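Side-chain contacts in COG0778: Nitroreductase (Streptococcus pneumoniae, PDB 2B67), which binds flavin mononucleotide and probably catalyses NADH-dependent reduction of nitro compounds or other acceptors: residues P47-V52 with L168-R173; T85-R90 with D129-N134; M140-A145 with L178-G183. All coordinates share one frame; numbering follows the deposited sequence.

Overall arrangement
After helices 5-12 and 26-36 the chain enters the edge strand 48-53, where contact 1 opens; it closes only when 168-173, beyond helix 161-168, folds back beside that strand. Nested inside this long loop is contact 2, which joins the start of helix 87-98 to the long helix 124-148. Contact 3 opens further along the same helix and closes on strand 174-183, so it follows contact 2 in series and crosses contact 1. Contacts 1 and 2 meet directly where Arg-173 O probably hydrogen-bonds Thr-85 OG1; contacts 1 and 3 meet where Phe-50 packs on Leu-142. Together they tie the sheet to helices and loops, and all three adjoin the second subunit.

Contact 1 (P47-V52 with L168-R173); sequences PWKFVV and LEIEDR. With ACY (acetic acid), chain F.
Leu-168 reaches Val-51 with a single methyl, CD1, which lies 4.2 Å from Val-51 CG1; the two side chains meet aslant, each lending one branch. The chain then turns at Glu-169, whose positive phi (57°) ends helix 161-168 in a Schellman motif and brings the next residue round to face the strand. That residue, Ile-170, makes the closest approach. It and Val-51 extend toward each other tip to tip, and Ile-170 CD1 sits 3.5 Å from Val-51 CG2, tighter than ordinary van der Waals contact. The same methyl is 4.1 Å from Val-51 CG1, so it touches both prongs of the valine. Val-51 presents the pair with CG1 anti to N (chi1 -178°) and CG2 beside that N.

No hydrogen bond spans the two segments: the contact is made through carbon atoms, beside edge strand 48-53 of the alpha-beta sandwich. The strand is an edge only within its own chain, since Phe-50 to Val-52 pair in parallel with a strand of the second subunit. Arg-204 of that subunit packs on Val-51 and Ile-170 and also hydrogen-bonds Leu-168 O and Glu-169 O, making the turn part of the dimer interface.

The other branch of Ile-170, CG2, looks to the aliphatic part of Lys-49, whose CD is 4.3 Å away. Past this point the lysine chain bends at its last two torsions (chi3 -77°), and NZ donates a 2.9 Å hydrogen bond to O of an acetic acid molecule, probably from the crystallisation liquor. At the end of the segment Arg-173 NH2 lies 3.8 Å from the CH3 of the same acetic acid, a meeting without a polar bond; Arg-173 NH1 instead forms a salt bridge with Asp-84.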
loop_
_atom_site.group_PDB
_atom_site.type_symbol
_atom_site.label_atom_id
_atom_site.label_comp_id
_atom_site.label_asym_id
_atom_site.label_seq_id
_atom_site.Cartn_x
_atom_site.Cartn_y
_atom_site.Cartn_z
ATOM N N PRO A 47 -7.194 9.325 -2.790
ATOM C CA PRO A 47 -8.592 9.198 -2.417
ATOM C C PRO A 47 -8.778 8.841 -0.953
ATOM O O PRO A 47 -9.525 7.915 -0.647
ATOM C CB PRO A 47 -9.070 8.055 -3.324
ATOM C CG PRO A 47 -7.854 7.123 -3.405
ATOM C CD PRO A 47 -6.650 8.069 -3.372
ATOM N N TRP A 48 -8.119 9.569 -0.059
ATOM C CA TRP A 48 -7.950 9.143 1.336
ATOM C C TRP A 48 -8.354 10.204 2.330
ATOM O O TRP A 48 -8.309 11.424 2.047
ATOM C CB TRP A 48 -6.492 8.708 1.629
ATOM C CG TRP A 48 -5.388 9.543 1.035
ATOM C CD1 TRP A 48 -5.081 10.867 1.323
ATOM C CD2 TRP A 48 -4.393 9.100 0.106
ATOM N NE1 TRP A 48 -3.974 11.267 0.594
ATOM C CE2 TRP A 48 -3.538 10.206 -0.163
ATOM C CE3 TRP A 48 -4.148 7.884 -0.540
ATOM C CZ2 TRP A 48 -2.442 10.109 -1.018
ATOM C CZ3 TRP A 48 -3.071 7.797 -1.404
ATOM C CH2 TRP A 48 -2.235 8.897 -1.641
ATOM N N LYS A 49 -8.753 9.730 3.499
ATOM C CA LYS A 49 -9.175 10.610 4.596
ATOM C C LYS A 49 -8.708 9.977 5.897
ATOM O O LYS A 49 -8.969 8.796 6.145
ATOM C CB LYS A 49 -10.698 10.814 4.628
ATOM C CG LYS A 49 -11.112 11.744 5.796
ATOM C CD LYS A 49 -12.597 11.648 6.203
ATOM C CE LYS A 49 -13.459 12.410 5.200
ATOM N NZ LYS A 49 -13.224 13.883 5.249
ATOM N N PHE A 50 -7.965 10.748 6.676
ATOM C CA PHE A 50 -7.371 10.286 7.945
ATOM C C PHE A 50 -8.177 10.808 9.131
ATOM O O PHE A 50 -8.282 12.038 9.373
ATOM C CB PHE A 50 -5.908 10.739 8.043
ATOM C CG PHE A 50 -5.022 10.153 6.978
ATOM C CD1 PHE A 50 -5.028 10.675 5.675
ATOM C CD2 PHE A 50 -4.199 9.054 7.275
ATOM C CE1 PHE A 50 -4.223 10.102 4.673
ATOM C CE2 PHE A 50 -3.372 8.503 6.314
ATOM C CZ PHE A 50 -3.381 9.010 5.011
ATOM N N VAL A 51 -8.777 9.889 9.867
ATOM C CA VAL A 51 -9.545 10.287 11.030
ATOM C C VAL A 51 -8.716 9.989 12.287
ATOM O O VAL A 51 -8.549 8.826 12.663
ATOM C CB VAL A 51 -10.951 9.622 11.053
ATOM C CG1 VAL A 51 -11.719 10.108 12.266
ATOM C CG2 VAL A 51 -11.741 9.978 9.761
ATOM N N VAL A 52 -8.166 11.049 12.895
ATOM C CA VAL A 52 -7.342 10.917 14.088
ATOM C C VAL A 52 -8.205 10.840 15.356
ATOM O O VAL A 52 -8.822 11.829 15.784
ATOM C CB VAL A 52 -6.295 12.050 14.166
ATOM C CG1 VAL A 52 -5.460 11.932 15.397
ATOM C CG2 VAL A 52 -5.415 12.030 12.908
ATOM N N LEU A 168 -17.709 7.138 14.352
ATOM C CA LEU A 168 -16.774 8.243 14.181
ATOM C C LEU A 168 -17.380 9.498 13.548
ATOM O O LEU A 168 -16.664 10.487 13.353
ATOM C CB LEU A 168 -15.540 7.783 13.374
ATOM C CG LEU A 168 -14.706 6.663 13.987
ATOM C CD1 LEU A 168 -13.399 6.424 13.246
ATOM C CD2 LEU A 168 -14.424 6.980 15.431
ATOM N N GLU A 169 -18.674 9.447 13.217
ATOM C CA GLU A 169 -19.395 10.575 12.618
ATOM C C GLU A 169 -18.741 11.053 11.323
ATOM O O GLU A 169 -18.396 12.231 11.173
ATOM C CB GLU A 169 -19.578 11.741 13.617
ATOM C CG GLU A 169 -20.214 11.287 14.922
ATOM C CD GLU A 169 -20.363 12.407 15.966
ATOM O OE1 GLU A 169 -19.752 13.510 15.810
ATOM O OE2 GLU A 169 -21.096 12.153 16.961
ATOM N N ILE A 170 -18.581 10.122 10.389
ATOM C CA ILE A 170 -17.979 10.420 9.096
ATOM C C ILE A 170 -18.996 10.051 8.009
ATOM O O ILE A 170 -19.611 8.988 8.077
ATOM C CB ILE A 170 -16.694 9.569 8.881
ATOM C CG1 ILE A 170 -15.648 9.823 9.983
ATOM C CG2 ILE A 170 -16.208 9.741 7.441
ATOM C CD1 ILE A 170 -14.953 11.243 9.965
ATOM N N GLU A 171 -19.150 10.915 7.011
ATOM C CA GLU A 171 -20.036 10.668 5.862
ATOM C C GLU A 171 -19.855 9.306 5.185
ATOM O O GLU A 171 -18.711 8.858 4.956
ATOM C CB GLU A 171 -19.895 11.788 4.811
ATOM C CG GLU A 171 -20.417 13.149 5.277
ATOM C CD GLU A 171 -21.923 13.170 5.606
ATOM O OE1 GLU A 171 -22.706 12.389 5.006
ATOM O OE2 GLU A 171 -22.321 13.989 6.470
ATOM N N ASP A 172 -20.978 8.666 4.850
ATOM C CA ASP A 172 -20.999 7.322 4.274
ATOM C C ASP A 172 -20.301 7.227 2.911
ATOM O O ASP A 172 -19.953 6.123 2.443
ATOM C CB ASP A 172 -22.437 6.824 4.132
ATOM C CG ASP A 172 -23.061 6.432 5.460
ATOM O OD1 ASP A 172 -22.337 6.124 6.438
ATOM O OD2 ASP A 172 -24.310 6.425 5.534
ATOM N N ARG A 173 -20.126 8.385 2.265
ATOM C CA ARG A 173 -19.314 8.496 1.055
ATOM C C ARG A 173 -17.902 7.892 1.322
ATOM O O ARG A 173 -17.308 7.333 0.447
ATOM C CB ARG A 173 -19.237 9.971 0.602
ATOM C CG ARG A 173 -18.195 10.274 -0.477
ATOM C CD ARG A 173 -18.208 11.766 -0.830
ATOM N NE ARG A 173 -16.941 12.187 -1.439
ATOM C CZ ARG A 173 -16.564 13.462 -1.610
ATOM N NH1 ARG A 173 -15.368 13.734 -2.138
ATOM N NH2 ARG A 173 -17.358 14.469 -1.252
HETATM C C ACY F . -14.479 15.770 2.307
HETATM O O ACY F . -14.852 15.387 3.436
HETATM O OXT ACY F . -13.311 15.637 1.884
HETATM C CH3 ACY F . -15.502 16.415 1.418
#

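Contact 2 (T85-R90 with D129-N134); sequences TDLAKR and DYLALN
Leu-87 drives both its methyls into the buried side of the contact, where Tyr-130 and Leu-131 receive them. Leu-87 CD2 lies 3.7 Å from Leu-131 CD2, the two leucines sliding past each other in opposite directions, and the same Leu-87 CD2 is 3.8 Å from Tyr-130 CE2. Leu-87 CD1 meets the neighbouring ring atom, Tyr-130 CD2, at 3.9 Å. A trans first torsion (chi1 -177°) swings the ring of Tyr-130 out to this place.

Asn-134, one turn on in the same helix, backs the ring: its ND2 donates to Tyr-130 O at 2.7 Å through a bent bond and also lies over one ring face, offset toward the rim. Tyr-130 O thus accepts from both Asn-134 N and ND2, which approach from opposite faces of its carbonyl plane. Here the start of helix 87-98 leans on helix 124-148, the long helix that also supplies Leu-133 to the FMN pocket. The phenol OH of Tyr-130 hydrogen-bonds to His-43, another pocket residue, and to Ser-45.

Packing thins toward Thr-85, which is partly exposed and whose CB points away from the long helix. Its backbone does as much as its side chain: Leu-131 CD1 lies 3.8 Å from Thr-85 CA and 3.9 Å from Thr-85 CG2, while the hydroxyl turns to Arg-173 O. Farther out, Asp-86 is the N-cap of helix 87-98, and its OD1 accepts a nearly straight 3.2 Å bond (173°) from Lys-89 N, which comes from above the carboxylate plane.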
loop_
_atom_site.group_PDB
_atom_site.type_symbol
_atom_site.label_atom_id
_atom_site.label_comp_id
_atom_site.label_asym_id
_atom_site.label_seq_id
_atom_site.Cartn_x
_atom_site.Cartn_y
_atom_site.Cartn_z
ATOM N N THR A 85 -15.329 6.770 -1.753
ATOM C CA THR A 85 -16.023 5.920 -2.683
ATOM C C THR A 85 -16.621 6.688 -3.865
ATOM O O THR A 85 -17.036 6.061 -4.830
ATOM C CB THR A 85 -17.145 5.104 -2.020
ATOM O OG1 THR A 85 -18.170 6.012 -1.577
ATOM C CG2 THR A 85 -16.572 4.281 -0.807
ATOM N N ASP A 86 -16.675 8.024 -3.776
ATOM C CA ASP A 86 -17.141 8.861 -4.884
ATOM C C ASP A 86 -15.917 9.402 -5.624
ATOM O O ASP A 86 -15.419 10.521 -5.366
ATOM C CB ASP A 86 -18.041 10.016 -4.396
ATOM C CG ASP A 86 -18.929 10.605 -5.546
ATOM O OD1 ASP A 86 -18.533 10.497 -6.732
ATOM O OD2 ASP A 86 -20.032 11.149 -5.266
ATOM N N LEU A 87 -15.430 8.583 -6.536
ATOM C CA LEU A 87 -14.189 8.864 -7.211
ATOM C C LEU A 87 -14.314 10.068 -8.153
ATOM O O LEU A 87 -13.340 10.805 -8.348
ATOM C CB LEU A 87 -13.721 7.604 -7.931
ATOM C CG LEU A 87 -13.059 6.479 -7.103
ATOM C CD1 LEU A 87 -12.718 5.335 -8.044
ATOM C CD2 LEU A 87 -11.767 6.980 -6.407
ATOM N N ALA A 88 -15.504 10.269 -8.734
ATOM C CA ALA A 88 -15.797 11.487 -9.518
ATOM C C ALA A 88 -15.683 12.724 -8.634
ATOM O O ALA A 88 -15.005 13.680 -8.972
ATOM C CB ALA A 88 -17.215 11.414 -10.171
ATOM N N LYS A 89 -16.352 12.728 -7.497
ATOM C CA LYS A 89 -16.185 13.825 -6.541
ATOM C C LYS A 89 -14.741 14.025 -6.046
ATOM O O LYS A 89 -14.348 15.149 -5.793
ATOM C CB LYS A 89 -17.106 13.649 -5.359
ATOM C CG LYS A 89 -18.577 14.015 -5.698
ATOM C CD LYS A 89 -19.377 14.152 -4.420
ATOM C CE LYS A 89 -20.883 14.056 -4.694
ATOM N NZ LYS A 89 -21.410 15.394 -5.028
ATOM N N ARG A 90 -13.976 12.936 -5.917
ATOM C CA ARG A 90 -12.568 13.002 -5.486
ATOM C C ARG A 90 -11.723 13.712 -6.543
ATOM O O ARG A 90 -10.919 14.590 -6.193
ATOM C CB ARG A 90 -12.028 11.594 -5.148
ATOM C CG ARG A 90 -10.488 11.479 -4.924
ATOM C CD ARG A 90 -9.923 12.369 -3.781
ATOM N NE ARG A 90 -10.767 12.426 -2.593
ATOM C CZ ARG A 90 -10.390 12.750 -1.347
ATOM N NH1 ARG A 90 -9.112 13.010 -1.009
ATOM N NH2 ARG A 90 -11.333 12.788 -0.406
ATOM N N ASP A 129 -11.260 -2.439 -5.535
ATOM C CA ASP A 129 -9.817 -2.753 -5.635
ATOM C C ASP A 129 -8.947 -1.518 -5.687
ATOM O O ASP A 129 -7.853 -1.479 -5.085
ATOM C CB ASP A 129 -9.503 -3.633 -6.866
ATOM C CG ASP A 129 -10.018 -5.097 -6.718
ATOM O OD1 ASP A 129 -10.564 -5.465 -5.657
ATOM O OD2 ASP A 129 -9.884 -5.883 -7.686
ATOM N N TYR A 130 -9.423 -0.517 -6.423
ATOM C CA TYR A 130 -8.703 0.761 -6.609
ATOM C C TYR A 130 -8.548 1.456 -5.247
ATOM O O TYR A 130 -7.457 1.862 -4.850
ATOM C CB TYR A 130 -9.497 1.613 -7.594
ATOM C CG TYR A 130 -8.937 2.936 -8.003
ATOM C CD1 TYR A 130 -8.284 3.089 -9.234
ATOM C CD2 TYR A 130 -9.113 4.057 -7.202
ATOM C CE1 TYR A 130 -7.799 4.360 -9.653
ATOM C CE2 TYR A 130 -8.615 5.321 -7.587
ATOM C CZ TYR A 130 -7.997 5.480 -8.824
ATOM O OH TYR A 130 -7.512 6.760 -9.178
ATOM N N LEU A 131 -9.641 1.536 -4.511
ATOM C CA LEU A 131 -9.615 2.188 -3.203
ATOM C C LEU A 131 -8.720 1.398 -2.230
ATOM O O LEU A 131 -7.920 1.967 -1.482
ATOM C CB LEU A 131 -11.034 2.312 -2.673
ATOM C CG LEU A 131 -12.018 3.228 -3.441
ATOM C CD1 LEU A 131 -13.378 3.207 -2.726
ATOM C CD2 LEU A 131 -11.551 4.668 -3.584
ATOM N N ALA A 132 -8.845 0.066 -2.260
ATOM C CA ALA A 132 -8.090 -0.771 -1.342
ATOM C C ALA A 132 -6.579 -0.650 -1.631
ATOM O O ALA A 132 -5.747 -0.561 -0.706
ATOM C CB ALA A 132 -8.561 -2.240 -1.405
ATOM N N LEU A 133 -6.230 -0.643 -2.915
ATOM C CA LEU A 133 -4.842 -0.527 -3.294
ATOM C C LEU A 133 -4.249 0.793 -2.849
ATOM O O LEU A 133 -3.178 0.819 -2.233
ATOM C CB LEU A 133 -4.621 -0.759 -4.799
ATOM C CG LEU A 133 -3.096 -0.888 -5.027
ATOM C CD1 LEU A 133 -2.743 -2.125 -5.835
ATOM C CD2 LEU A 133 -2.589 0.389 -5.641
ATOM N N ASN A 134 -4.924 1.891 -3.175
ATOM C CA ASN A 134 -4.435 3.224 -2.806
ATOM C C ASN A 134 -4.353 3.396 -1.273
ATOM O O ASN A 134 -3.499 4.097 -0.772
ATOM C CB ASN A 134 -5.306 4.319 -3.469
ATOM C CG ASN A 134 -5.056 4.421 -4.992
ATOM O OD1 ASN A 134 -4.000 4.892 -5.414
ATOM N ND2 ASN A 134 -5.992 3.902 -5.810
#

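Contact 3 (M140-A145 with L178-G183); sequences MNLVLA and LLITVG
Ile-180 meets the helix with its two branches divided between two neighbours, CG1 turned to Leu-142 and CG2 to Val-143. Against Leu-142 the approach is slanting: Leu-142 CD2 comes to 4.1 Å from Ile-180 CG1, and Ile-180 CD1, at the end of that branch, lies 4.4 Å from the same methyl. Against Val-143 the side chains are set at about a right angle, and Val-143 CG1 lies 4.0 Å from Ile-180 CG2. These are ordinary van der Waals separations, with one methyl of each helix residue doing the touching.

The division follows from the torsions. Ile-180 holds CG2 trans to its N and CG1 trans to its carbonyl carbon, with chi1 at -38°, rotated somewhat from the usual staggered value. In Leu-142, chi1 of 173° swings CG away from the backbone N, and chi2 of 58° then sets CD2 against the strand. Leu-142 starts toward the strand from its CB, whereas the CB of Val-143 points neither at the strand nor away from it, and it is CG1 that reaches the isoleucine.

Helix 124-148 here lies over strand 174-183, an inner strand of the antiparallel sheet, as a helical layer of the alpha-beta sandwich. The backbones stay well apart, the nearest CA atoms being those of Val-143 and Ile-180 at 8.2 Å, and no hydrogen bond joins the segments. Neighbouring elements share the same side chains: Leu-142 also packs on Ala-32, Ile-33 and Ala-36 of helix 26-36, while Val-143 also rests on Ser-153 and Ile-155 of strand 152-156. Ile-155 belongs to the FMN pocket, and the side chain of Val-143 is itself about 7 Å from a bound flavin. Next to Ile-180, Thr-181 pairs through its backbone with Asn-154, a further residue of that pocket.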
loop_
_atom_site.group_PDB
_atom_site.type_symbol
_atom_site.label_atom_id
_atom_site.label_comp_id
_atom_site.label_asym_id
_atom_site.label_seq_id
_atom_site.Cartn_x
_atom_site.Cartn_y
_atom_site.Cartn_z
HETATM N N MSE A 140 1.200 2.163 4.298
HETATM C CA MSE A 140 2.648 1.858 4.381
HETATM C C MSE A 140 3.535 3.102 4.647
HETATM O O MSE A 140 4.407 3.088 5.529
HETATM C CB MSE A 140 3.120 1.189 3.092
HETATM C CG MSE A 140 4.617 0.804 3.090
HETATM SE SE MSE A 140 4.842 -0.874 4.083
HETATM C CE MSE A 140 5.423 -0.249 5.828
ATOM N N ASN A 141 3.273 4.167 3.900
ATOM C CA ASN A 141 4.067 5.403 4.011
ATOM C C ASN A 141 3.855 6.002 5.420
ATOM O O ASN A 141 4.809 6.450 6.064
ATOM C CB ASN A 141 3.679 6.397 2.896
ATOM C CG ASN A 141 4.880 7.207 2.376
ATOM O OD1 ASN A 141 6.032 6.787 2.495
ATOM N ND2 ASN A 141 4.607 8.356 1.783
ATOM N N LEU A 142 2.613 5.911 5.901
ATOM C CA LEU A 142 2.233 6.418 7.243
ATOM C C LEU A 142 2.936 5.685 8.392
ATOM O O LEU A 142 3.468 6.326 9.309
ATOM C CB LEU A 142 0.724 6.320 7.441
ATOM C CG LEU A 142 0.203 6.652 8.849
ATOM C CD1 LEU A 142 0.618 8.083 9.233
ATOM C CD2 LEU A 142 -1.329 6.451 8.926
ATOM N N VAL A 143 2.928 4.351 8.357
ATOM C CA VAL A 143 3.591 3.617 9.433
ATOM C C VAL A 143 5.112 3.835 9.444
ATOM O O VAL A 143 5.753 3.868 10.530
ATOM C CB VAL A 143 3.195 2.115 9.516
ATOM C CG1 VAL A 143 1.695 1.953 9.764
ATOM C CG2 VAL A 143 3.642 1.346 8.323
ATOM N N LEU A 144 5.686 3.985 8.244
ATOM C CA LEU A 144 7.114 4.295 8.120
ATOM C C LEU A 144 7.429 5.681 8.640
ATOM O O LEU A 144 8.425 5.864 9.369
ATOM C CB LEU A 144 7.611 4.144 6.669
ATOM C CG LEU A 144 7.666 2.695 6.179
ATOM C CD1 LEU A 144 7.817 2.701 4.633
ATOM C CD2 LEU A 144 8.799 1.962 6.858
ATOM N N ALA A 145 6.570 6.646 8.300
ATOM C CA ALA A 145 6.741 8.001 8.813
ATOM C C ALA A 145 6.663 8.047 10.354
ATOM O O ALA A 145 7.438 8.740 10.992
ATOM C CB ALA A 145 5.749 9.006 8.139
ATOM N N LEU A 178 -8.974 0.584 7.220
ATOM C CA LEU A 178 -7.967 0.098 8.200
ATOM C C LEU A 178 -8.034 0.967 9.442
ATOM O O LEU A 178 -8.309 2.176 9.346
ATOM C CB LEU A 178 -6.529 0.312 7.637
ATOM C CG LEU A 178 -5.949 -0.529 6.503
ATOM C CD1 LEU A 178 -4.535 -0.049 6.118
ATOM C CD2 LEU A 178 -5.941 -2.040 6.856
ATOM N N LEU A 179 -7.711 0.373 10.589
ATOM C CA LEU A 179 -7.432 1.132 11.804
ATOM C C LEU A 179 -5.935 0.999 12.057
ATOM O O LEU A 179 -5.398 -0.101 12.027
ATOM C CB LEU A 179 -8.224 0.600 13.029
ATOM C CG LEU A 179 -9.755 0.492 12.910
ATOM C CD1 LEU A 179 -10.372 0.060 14.262
ATOM C CD2 LEU A 179 -10.406 1.824 12.408
ATOM N N ILE A 180 -5.274 2.115 12.306
ATOM C CA ILE A 180 -3.848 2.134 12.598
ATOM C C ILE A 180 -3.722 2.634 14.010
ATOM O O ILE A 180 -3.947 3.835 14.250
ATOM C CB ILE A 180 -3.059 3.174 11.744
ATOM C CG1 ILE A 180 -3.577 3.274 10.302
ATOM C CG2 ILE A 180 -1.556 2.926 11.876
ATOM C CD1 ILE A 180 -2.975 2.401 9.371
ATOM N N THR A 181 -3.357 1.754 14.933
ATOM C CA THR A 181 -3.091 2.200 16.297
ATOM C C THR A 181 -1.744 2.890 16.370
ATOM O O THR A 181 -0.811 2.519 15.666
ATOM C CB THR A 181 -3.116 1.049 17.288
ATOM O OG1 THR A 181 -2.233 0.010 16.827
ATOM C CG2 THR A 181 -4.597 0.516 17.441
ATOM N N VAL A 182 -1.649 3.896 17.230
ATOM C CA VAL A 182 -0.430 4.712 17.299
ATOM C C VAL A 182 -0.010 4.896 18.740
ATOM O O VAL A 182 -0.828 5.247 19.593
ATOM C CB VAL A 182 -0.606 6.069 16.598
ATOM C CG1 VAL A 182 0.739 6.804 16.561
ATOM C CG2 VAL A 182 -1.104 5.841 15.135
ATOM N N GLY A 183 1.248 4.598 19.020
ATOM C CA GLY A 183 1.754 4.761 20.366
ATOM C C GLY A 183 3.167 4.287 20.501
ATOM O O GLY A 183 3.742 3.679 19.592
#